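Local coordinates for protein squalene synthase HpnC (Alicyclobacillus acidocaldarius subsp. acidocaldarius, PDB 4HD1) that probably acts in isoprenoid biosynthesis as a squalene synthase-type transferase of the squalene/phytoene synthase family, at residues P105-D116 against Y131-L142. Residues are numbered along the deposited sequence; the frame is centred on the assembly and turned at random.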
ATOM      1  N   PRO A 105       4.032   3.689 -11.138  1.00 63.42           N
ATOM      2  CA  PRO A 105       3.511   3.413  -9.792  1.00 59.83           C
ATOM      3  C   PRO A 105       2.632   4.525  -9.227  1.00 60.16           C
ATOM      4  O   PRO A 105       1.652   4.234  -8.541  1.00 60.27           O
ATOM      5  CB  PRO A 105       4.776   3.253  -8.948  1.00 58.54           C
ATOM      6  CG  PRO A 105       5.829   2.851  -9.924  1.00 60.14           C
ATOM      7  CD  PRO A 105       5.505   3.596 -11.184  1.00 63.30           C
ATOM      8  N   PHE A 106       2.976   5.780  -9.514  1.00 59.74           N
ATOM      9  CA  PHE A 106       2.161   6.915  -9.076  1.00 60.02           C
ATOM     10  C   PHE A 106       0.774   6.880  -9.719  1.00 62.96           C
ATOM     11  O   PHE A 106      -0.235   7.031  -9.022  1.00 62.69           O
ATOM     12  CB  PHE A 106       2.857   8.236  -9.385  1.00 58.83           C
ATOM     13  CG  PHE A 106       4.100   8.465  -8.581  1.00 57.13           C
ATOM     14  CD1 PHE A 106       4.025   8.948  -7.280  1.00 56.82           C
ATOM     15  CD2 PHE A 106       5.352   8.200  -9.125  1.00 56.93           C
ATOM     16  CE1 PHE A 106       5.174   9.158  -6.534  1.00 57.38           C
ATOM     17  CE2 PHE A 106       6.503   8.413  -8.388  1.00 55.25           C
ATOM     18  CZ  PHE A 106       6.416   8.893  -7.089  1.00 56.37           C
ATOM     19  N   LEU A 107       0.736   6.665 -11.037  1.00 62.89           N
ATOM     20  CA  LEU A 107      -0.523   6.524 -11.779  1.00 64.95           C
ATOM     21  C   LEU A 107      -1.358   5.332 -11.301  1.00 66.20           C
ATOM     22  O   LEU A 107      -2.577   5.362 -11.384  1.00 69.71           O
ATOM     23  CB  LEU A 107      -0.267   6.395 -13.286  1.00 65.21           C
ATOM     24  CG  LEU A 107       0.346   7.573 -14.048  1.00 70.43           C
ATOM     25  CD1 LEU A 107       0.779   7.128 -15.439  1.00 73.93           C
ATOM     26  CD2 LEU A 107      -0.613   8.750 -14.140  1.00 69.24           C
ATOM     27  N   ARG A 108      -0.702   4.289 -10.805  1.00 64.98           N
ATOM     28  CA  ARG A 108      -1.418   3.112 -10.311  1.00 62.46           C
ATOM     29  C   ARG A 108      -2.070   3.352  -8.956  1.00 64.29           C
ATOM     30  O   ARG A 108      -3.169   2.863  -8.695  1.00 64.38           O
ATOM     31  CB  ARG A 108      -0.514   1.884 -10.283  1.00 59.39           C
ATOM     32  CG  ARG A 108      -0.337   1.302 -11.666  1.00 60.66           C
ATOM     33  CD  ARG A 108       0.490   0.037 -11.664  1.00 65.40           C
ATOM     34  NE  ARG A 108       0.363  -0.641 -12.950  1.00 71.63           N
ATOM     35  CZ  ARG A 108       1.044  -1.727 -13.301  1.00 75.48           C
ATOM     36  NH1 ARG A 108       1.916  -2.277 -12.464  1.00 79.80           N
ATOM     37  NH2 ARG A 108       0.853  -2.266 -14.496  1.00 73.45           N
ATOM     38  N   LEU A 109      -1.398   4.122  -8.110  1.00 63.52           N
ATOM     39  CA  LEU A 109      -1.952   4.497  -6.814  1.00 64.47           C
ATOM     40  C   LEU A 109      -3.186   5.371  -6.974  1.00 67.38           C
ATOM     41  O   LEU A 109      -4.127   5.267  -6.182  1.00 67.57           O
ATOM     42  CB  LEU A 109      -0.903   5.212  -5.968  1.00 59.94           C
ATOM     43  CG  LEU A 109       0.135   4.265  -5.382  1.00 59.36           C
ATOM     44  CD1 LEU A 109       1.380   5.040  -4.977  1.00 58.85           C
ATOM     45  CD2 LEU A 109      -0.449   3.472  -4.214  1.00 56.67           C
ATOM     46  N   ILE A 110      -3.159   6.229  -7.997  1.00 69.71           N
ATOM     47  CA  ILE A 110      -4.298   7.074  -8.370  1.00 73.62           C
ATOM     48  C   ILE A 110      -5.443   6.193  -8.866  1.00 75.52           C
ATOM     49  O   ILE A 110      -6.589   6.366  -8.453  1.00 76.20           O
ATOM     50  CB  ILE A 110      -3.900   8.133  -9.433  1.00 72.77           C
ATOM     51  CG1 ILE A 110      -3.063   9.240  -8.780  1.00 69.97           C
ATOM     52  CG2 ILE A 110      -5.130   8.723 -10.122  1.00 73.59           C
ATOM     53  CD1 ILE A 110      -2.441  10.218  -9.753  1.00 68.94           C
ATOM     54  N   GLU A 111      -5.109   5.241  -9.735  1.00 76.69           N
ATOM     55  CA  GLU A 111      -6.065   4.275 -10.271  1.00 74.93           C
ATOM     56  C   GLU A 111      -6.665   3.377  -9.183  1.00 72.68           C
ATOM     57  O   GLU A 111      -7.822   2.988  -9.287  1.00 75.18           O
ATOM     58  CB  GLU A 111      -5.410   3.442 -11.385  1.00 77.11           C
ATOM     59  CG  GLU A 111      -6.265   2.326 -11.983  1.00 77.94           C
ATOM     60  CD  GLU A 111      -7.389   2.821 -12.883  1.00 83.42           C
ATOM     61  OE1 GLU A 111      -7.519   4.051 -13.088  1.00 89.38           O
ATOM     62  OE2 GLU A 111      -8.151   1.966 -13.389  1.00 83.33           O
ATOM     63  N   ALA A 112      -5.890   3.070  -8.142  1.00 69.67           N
ATOM     64  CA  ALA A 112      -6.374   2.250  -7.024  1.00 67.11           C
ATOM     65  C   ALA A 112      -7.635   2.839  -6.399  1.00 69.02           C
ATOM     66  O   ALA A 112      -8.563   2.111  -6.049  1.00 70.19           O
ATOM     67  CB  ALA A 112      -5.294   2.083  -5.968  1.00 63.53           C
ATOM     68  N   ASN A 113      -7.651   4.161  -6.267  1.00 67.64           N
ATOM     69  CA  ASN A 113      -8.805   4.892  -5.763  1.00 73.45           C
ATOM     70  C   ASN A 113     -10.032   4.723  -6.679  1.00 72.78           C
ATOM     71  O   ASN A 113     -11.148   4.527  -6.192  1.00 73.71           O
ATOM     72  CB  ASN A 113      -8.435   6.369  -5.578  1.00 75.77           C
ATOM     73  CG  ASN A 113      -9.508   7.165  -4.860  1.00 80.28           C
ATOM     74  OD1 ASN A 113     -10.612   7.362  -5.374  1.00 79.72           O
ATOM     75  ND2 ASN A 113      -9.178   7.652  -3.671  1.00 82.88           N
ATOM     76  N   ARG A 114      -9.820   4.777  -7.995  1.00 71.16           N
ATOM     77  CA  ARG A 114     -10.900   4.541  -8.965  1.00 71.16           C
ATOM     78  C   ARG A 114     -11.406   3.100  -8.900  1.00 74.80           C
ATOM     79  O   ARG A 114     -12.601   2.859  -9.074  1.00 77.87           O
ATOM     80  CB  ARG A 114     -10.459   4.862 -10.395  1.00 70.27           C
ATOM     81  CG  ARG A 114      -9.967   6.283 -10.609  1.00 74.35           C
ATOM     82  CD  ARG A 114      -9.690   6.556 -12.081  1.00 77.36           C
ATOM     83  NE  ARG A 114      -9.095   7.876 -12.291  1.00 78.57           N
ATOM     84  CZ  ARG A 114      -7.819   8.090 -12.612  1.00 80.79           C
ATOM     85  NH1 ARG A 114      -6.976   7.071 -12.774  1.00 80.25           N
ATOM     86  NH2 ARG A 114      -7.381   9.331 -12.777  1.00 82.28           N
ATOM     87  N   ARG A 115     -10.498   2.150  -8.654  1.00 70.90           N
ATOM     88  CA  ARG A 115     -10.864   0.735  -8.515  1.00 73.95           C
ATOM     89  C   ARG A 115     -11.733   0.526  -7.282  1.00 75.66           C
ATOM     90  O   ARG A 115     -12.699  -0.233  -7.323  1.00 76.42           O
ATOM     91  CB  ARG A 115      -9.629  -0.171  -8.429  1.00 72.12           C
ATOM     92  CG  ARG A 115      -8.567   0.088  -9.481  1.00 73.37           C
ATOM     93  CD  ARG A 115      -8.932  -0.493 -10.829  1.00 75.67           C
ATOM     94  NE  ARG A 115      -8.422  -1.854 -10.944  1.00 80.51           N
ATOM     95  CZ  ARG A 115      -7.897  -2.359 -12.052  1.00 78.33           C
ATOM     96  NH1 ARG A 115      -7.799  -1.616 -13.146  1.00 81.44           N
ATOM     97  NH2 ARG A 115      -7.460  -3.604 -12.061  1.00 81.08           N
ATOM     98  N   ASP A 116     -11.384   1.211  -6.195  1.00 75.43           N
ATOM     99  CA  ASP A 116     -12.141   1.138  -4.948  1.00 77.85           C
ATOM    100  C   ASP A 116     -13.542   1.741  -5.099  1.00 82.08           C
ATOM    101  O   ASP A 116     -14.473   1.294  -4.438  1.00 90.56           O
ATOM    102  CB  ASP A 116     -11.377   1.836  -3.821  1.00 80.01           C
ATOM    103  CG  ASP A 116     -11.331   1.016  -2.531  1.00 80.56           C
ATOM    104  OD1 ASP A 116     -11.184  -0.227  -2.584  1.00 74.05           O
ATOM    105  OD2 ASP A 116     -11.412   1.629  -1.448  1.00 87.87           O
ATOM    106  N   TYR A 131      -6.451  -5.993  -7.836  1.00 71.52           N
ATOM    107  CA  TYR A 131      -6.609  -4.761  -7.065  1.00 68.73           C
ATOM    108  C   TYR A 131      -5.308  -4.407  -6.341  1.00 68.86           C
ATOM    109  O   TYR A 131      -4.869  -3.252  -6.371  1.00 70.75           O
ATOM    110  CB  TYR A 131      -7.772  -4.878  -6.072  1.00 65.11           C
ATOM    111  CG  TYR A 131      -7.893  -3.710  -5.109  1.00 62.56           C
ATOM    112  CD1 TYR A 131      -8.044  -2.402  -5.578  1.00 63.31           C
ATOM    113  CD2 TYR A 131      -7.870  -3.917  -3.728  1.00 65.24           C
ATOM    114  CE1 TYR A 131      -8.152  -1.334  -4.699  1.00 68.39           C
ATOM    115  CE2 TYR A 131      -7.984  -2.856  -2.837  1.00 66.82           C
ATOM    116  CZ  TYR A 131      -8.122  -1.568  -3.327  1.00 67.00           C
ATOM    117  OH  TYR A 131      -8.237  -0.510  -2.451  1.00 73.81           O
ATOM    118  N   CYS A 132      -4.692  -5.410  -5.712  1.00 68.54           N
ATOM    119  CA  CYS A 132      -3.417  -5.243  -5.005  1.00 65.29           C
ATOM    120  C   CYS A 132      -2.301  -4.675  -5.877  1.00 63.87           C
ATOM    121  O   CYS A 132      -1.436  -3.955  -5.376  1.00 65.81           O
ATOM    122  CB  CYS A 132      -2.974  -6.561  -4.378  1.00 65.57           C
ATOM    123  SG  CYS A 132      -4.037  -7.075  -3.017  1.00 68.56           S
ATOM    124  N   ARG A 133      -2.332  -4.986  -7.174  1.00 61.78           N
ATOM    125  CA  ARG A 133      -1.366  -4.435  -8.131  1.00 64.02           C
ATOM    126  C   ARG A 133      -1.444  -2.906  -8.251  1.00 64.91           C
ATOM    127  O   ARG A 133      -0.534  -2.276  -8.801  1.00 70.04           O
ATOM    128  CB  ARG A 133      -1.527  -5.085  -9.507  1.00 68.73           C
ATOM    129  CG  ARG A 133      -1.011  -6.518  -9.575  1.00 71.27           C
ATOM    130  CD  ARG A 133      -1.367  -7.204 -10.887  1.00 82.60           C
ATOM    131  NE  ARG A 133      -0.768  -6.530 -12.039  1.00 88.06           N
ATOM    132  CZ  ARG A 133      -1.418  -5.708 -12.862  1.00 90.37           C
ATOM    133  NH1 ARG A 133      -2.709  -5.453 -12.680  1.00 97.45           N
ATOM    134  NH2 ARG A 133      -0.774  -5.143 -13.875  1.00 86.74           N
ATOM    135  N   TYR A 134      -2.522  -2.318  -7.730  1.00 62.25           N
ATOM    136  CA  TYR A 134      -2.728  -0.870  -7.796  1.00 59.82           C
ATOM    137  C   TYR A 134      -2.653  -0.228  -6.424  1.00 57.29           C
ATOM    138  O   TYR A 134      -2.141   0.879  -6.287  1.00 59.25           O
ATOM    139  CB  TYR A 134      -4.061  -0.524  -8.488  1.00 61.58           C
ATOM    140  CG  TYR A 134      -4.086  -0.962  -9.935  1.00 64.99           C
ATOM    141  CD1 TYR A 134      -3.701  -0.090 -10.957  1.00 65.81           C
ATOM    142  CD2 TYR A 134      -4.456  -2.263 -10.282  1.00 66.55           C
ATOM    143  CE1 TYR A 134      -3.695  -0.500 -12.283  1.00 67.82           C
ATOM    144  CE2 TYR A 134      -4.455  -2.681 -11.602  1.00 68.56           C
ATOM    145  CZ  TYR A 134      -4.077  -1.798 -12.596  1.00 68.88           C
ATOM    146  OH  TYR A 134      -4.082  -2.218 -13.901  1.00 71.60           O
ATOM    147  N   SER A 135      -3.157  -0.927  -5.413  1.00 58.17           N
ATOM    148  CA  SER A 135      -3.237  -0.373  -4.068  1.00 58.79           C
ATOM    149  C   SER A 135      -1.998  -0.640  -3.221  1.00 58.49           C
ATOM    150  O   SER A 135      -1.673   0.158  -2.351  1.00 64.35           O
ATOM    151  CB  SER A 135      -4.473  -0.906  -3.345  1.00 60.11           C
ATOM    152  OG  SER A 135      -4.536  -2.317  -3.434  1.00 64.64           O
ATOM    153  N   ALA A 136      -1.310  -1.753  -3.465  1.00 59.01           N
ATOM    154  CA  ALA A 136      -0.237  -2.188  -2.566  1.00 57.38           C
ATOM    155  C   ALA A 136       1.122  -2.201  -3.234  1.00 56.87           C
ATOM    156  O   ALA A 136       2.049  -1.537  -2.757  1.00 59.35           O
ATOM    157  CB  ALA A 136      -0.555  -3.556  -1.975  1.00 57.73           C
ATOM    158  N   ASP A 137       1.235  -2.952  -4.332  1.00 56.30           N
ATOM    159  CA  ASP A 137       2.496  -3.080  -5.089  1.00 56.79           C
ATOM    160  C   ASP A 137       3.223  -1.758  -5.397  1.00 58.04           C
ATOM    161  O   ASP A 137       4.447  -1.706  -5.292  1.00 57.53           O
ATOM    162  CB  ASP A 137       2.281  -3.831  -6.408  1.00 57.83           C
ATOM    163  CG  ASP A 137       1.829  -5.271  -6.214  1.00 61.31           C
ATOM    164  OD1 ASP A 137       1.648  -5.713  -5.048  1.00 60.24           O
ATOM    165  OD2 ASP A 137       1.655  -5.961  -7.251  1.00 62.17           O
ATOM    166  N   PRO A 138       2.489  -0.692  -5.800  1.00 58.00           N
ATOM    167  CA  PRO A 138       3.269   0.478  -6.216  1.00 57.67           C
ATOM    168  C   PRO A 138       4.128   1.110  -5.108  1.00 55.69           C
ATOM    169  O   PRO A 138       5.184   1.659  -5.411  1.00 55.35           O
ATOM    170  CB  PRO A 138       2.200   1.446  -6.732  1.00 58.50           C
ATOM    171  CG  PRO A 138       1.079   0.558  -7.168  1.00 57.91           C
ATOM    172  CD  PRO A 138       1.058  -0.526  -6.126  1.00 58.15           C
ATOM    173  N   VAL A 139       3.705   1.002  -3.846  1.00 56.27           N
ATOM    174  CA  VAL A 139       4.481   1.539  -2.717  1.00 54.31           C
ATOM    175  C   VAL A 139       5.855   0.871  -2.648  1.00 54.77           C
ATOM    176  O   VAL A 139       6.899   1.554  -2.593  1.00 54.05           O
ATOM    177  CB  VAL A 139       3.751   1.351  -1.371  1.00 51.94           C
ATOM    178  CG1 VAL A 139       4.522   2.045  -0.255  1.00 52.07           C
ATOM    179  CG2 VAL A 139       2.328   1.903  -1.445  1.00 50.71           C
ATOM    180  N   GLY A 140       5.841  -0.467  -2.658  1.00 54.12           N
ATOM    181  CA  GLY A 140       7.049  -1.280  -2.651  1.00 50.64           C
ATOM    182  C   GLY A 140       7.993  -0.920  -3.777  1.00 51.36           C
ATOM    183  O   GLY A 140       9.198  -0.786  -3.562  1.00 55.22           O
ATOM    184  N   ARG A 141       7.445  -0.739  -4.975  1.00 51.50           N
ATOM    185  CA  ARG A 141       8.245  -0.366  -6.145  1.00 53.36           C
ATOM    186  C   ARG A 141       8.947   0.995  -5.999  1.00 54.29           C
ATOM    187  O   ARG A 141      10.127   1.136  -6.361  1.00 54.64           O
ATOM    188  CB  ARG A 141       7.390  -0.427  -7.412  1.00 55.61           C
ATOM    189  CG  ARG A 141       6.968  -1.852  -7.742  1.00 57.71           C
ATOM    190  CD  ARG A 141       6.117  -1.964  -8.995  1.00 57.48           C
ATOM    191  NE  ARG A 141       5.994  -3.371  -9.366  1.00 59.82           N
ATOM    192  CZ  ARG A 141       5.777  -3.821 -10.600  1.00 61.53           C
ATOM    193  NH1 ARG A 141       5.634  -2.976 -11.613  1.00 61.22           N
ATOM    194  NH2 ARG A 141       5.702  -5.126 -10.819  1.00 63.04           N
ATOM    195  N   LEU A 142       8.226   1.978  -5.454  1.00 53.36           N
ATOM    196  CA  LEU A 142       8.786   3.301  -5.179  1.00 53.57           C
ATOM    197  C   LEU A 142       9.857   3.260  -4.085  1.00 51.58           C
ATOM    198  O   LEU A 142      10.869   3.957  -4.183  1.00 52.40           O
ATOM    199  CB  LEU A 142       7.679   4.304  -4.821  1.00 55.55           C
ATOM    200  CG  LEU A 142       6.664   4.610  -5.931  1.00 56.10           C
ATOM    201  CD1 LEU A 142       5.494   5.427  -5.410  1.00 55.52           C
ATOM    202  CD2 LEU A 142       7.319   5.289  -7.131  1.00 55.68           C
TER
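Tyr-131 O takes two backbone N-H groups, Tyr-134 N at 2.9 Å and Ser-135 N at 3.0 Å, and ties down the turn that carries Tyr-134 and Ser-135 beside helix 105-116. This is helix packing within the all-alpha isoprenoid synthase fold: the helical path is interrupted at Ala-136, and helix 137-142 then runs nearly antiparallel to 105-116, at 158°. The Tyr-131 ring carries Ser-135 OG, hydrogen-bonded to Gln-166 of helix 152-172, over its centre and meets Ala-112 O in plane at its edge. Tyr-134 is a knob among Arg-108, Glu-111, Ala-112 and Arg-115. Bent at chi2 and chi3 (-78° and -90°), Arg-115 curls round to put its CZ 4.0 Å from the Tyr-134 ring centroid, an off-centre cation-pi contact; its NH2 also pairs with Asp-130. Glu-111 CG lies alongside the ring at CD1, while its carboxylate binds Arg-114. With Tyr-134 cut back to an alanine, a gap would probably open between Arg-108 and Arg-115, and the Arg-115 guanidinium would lose its aromatic partner. The extended Arg-108 passes between Tyr-134 and Pro-138; its NH2 comes within 3.4 Å of Arg-133 NH2, charges probably offset by Glu-104 and Asp-130. Beyond it the contact turns apolar: Pro-138 CB packs on Leu-109 CG at 3.7 Å, and both Leu-142 methyls cover one Phe-106 face, CD1 nearer the centre in a CH-pi contact and CD2 displaced past the rim, 3.5 Å from CE2.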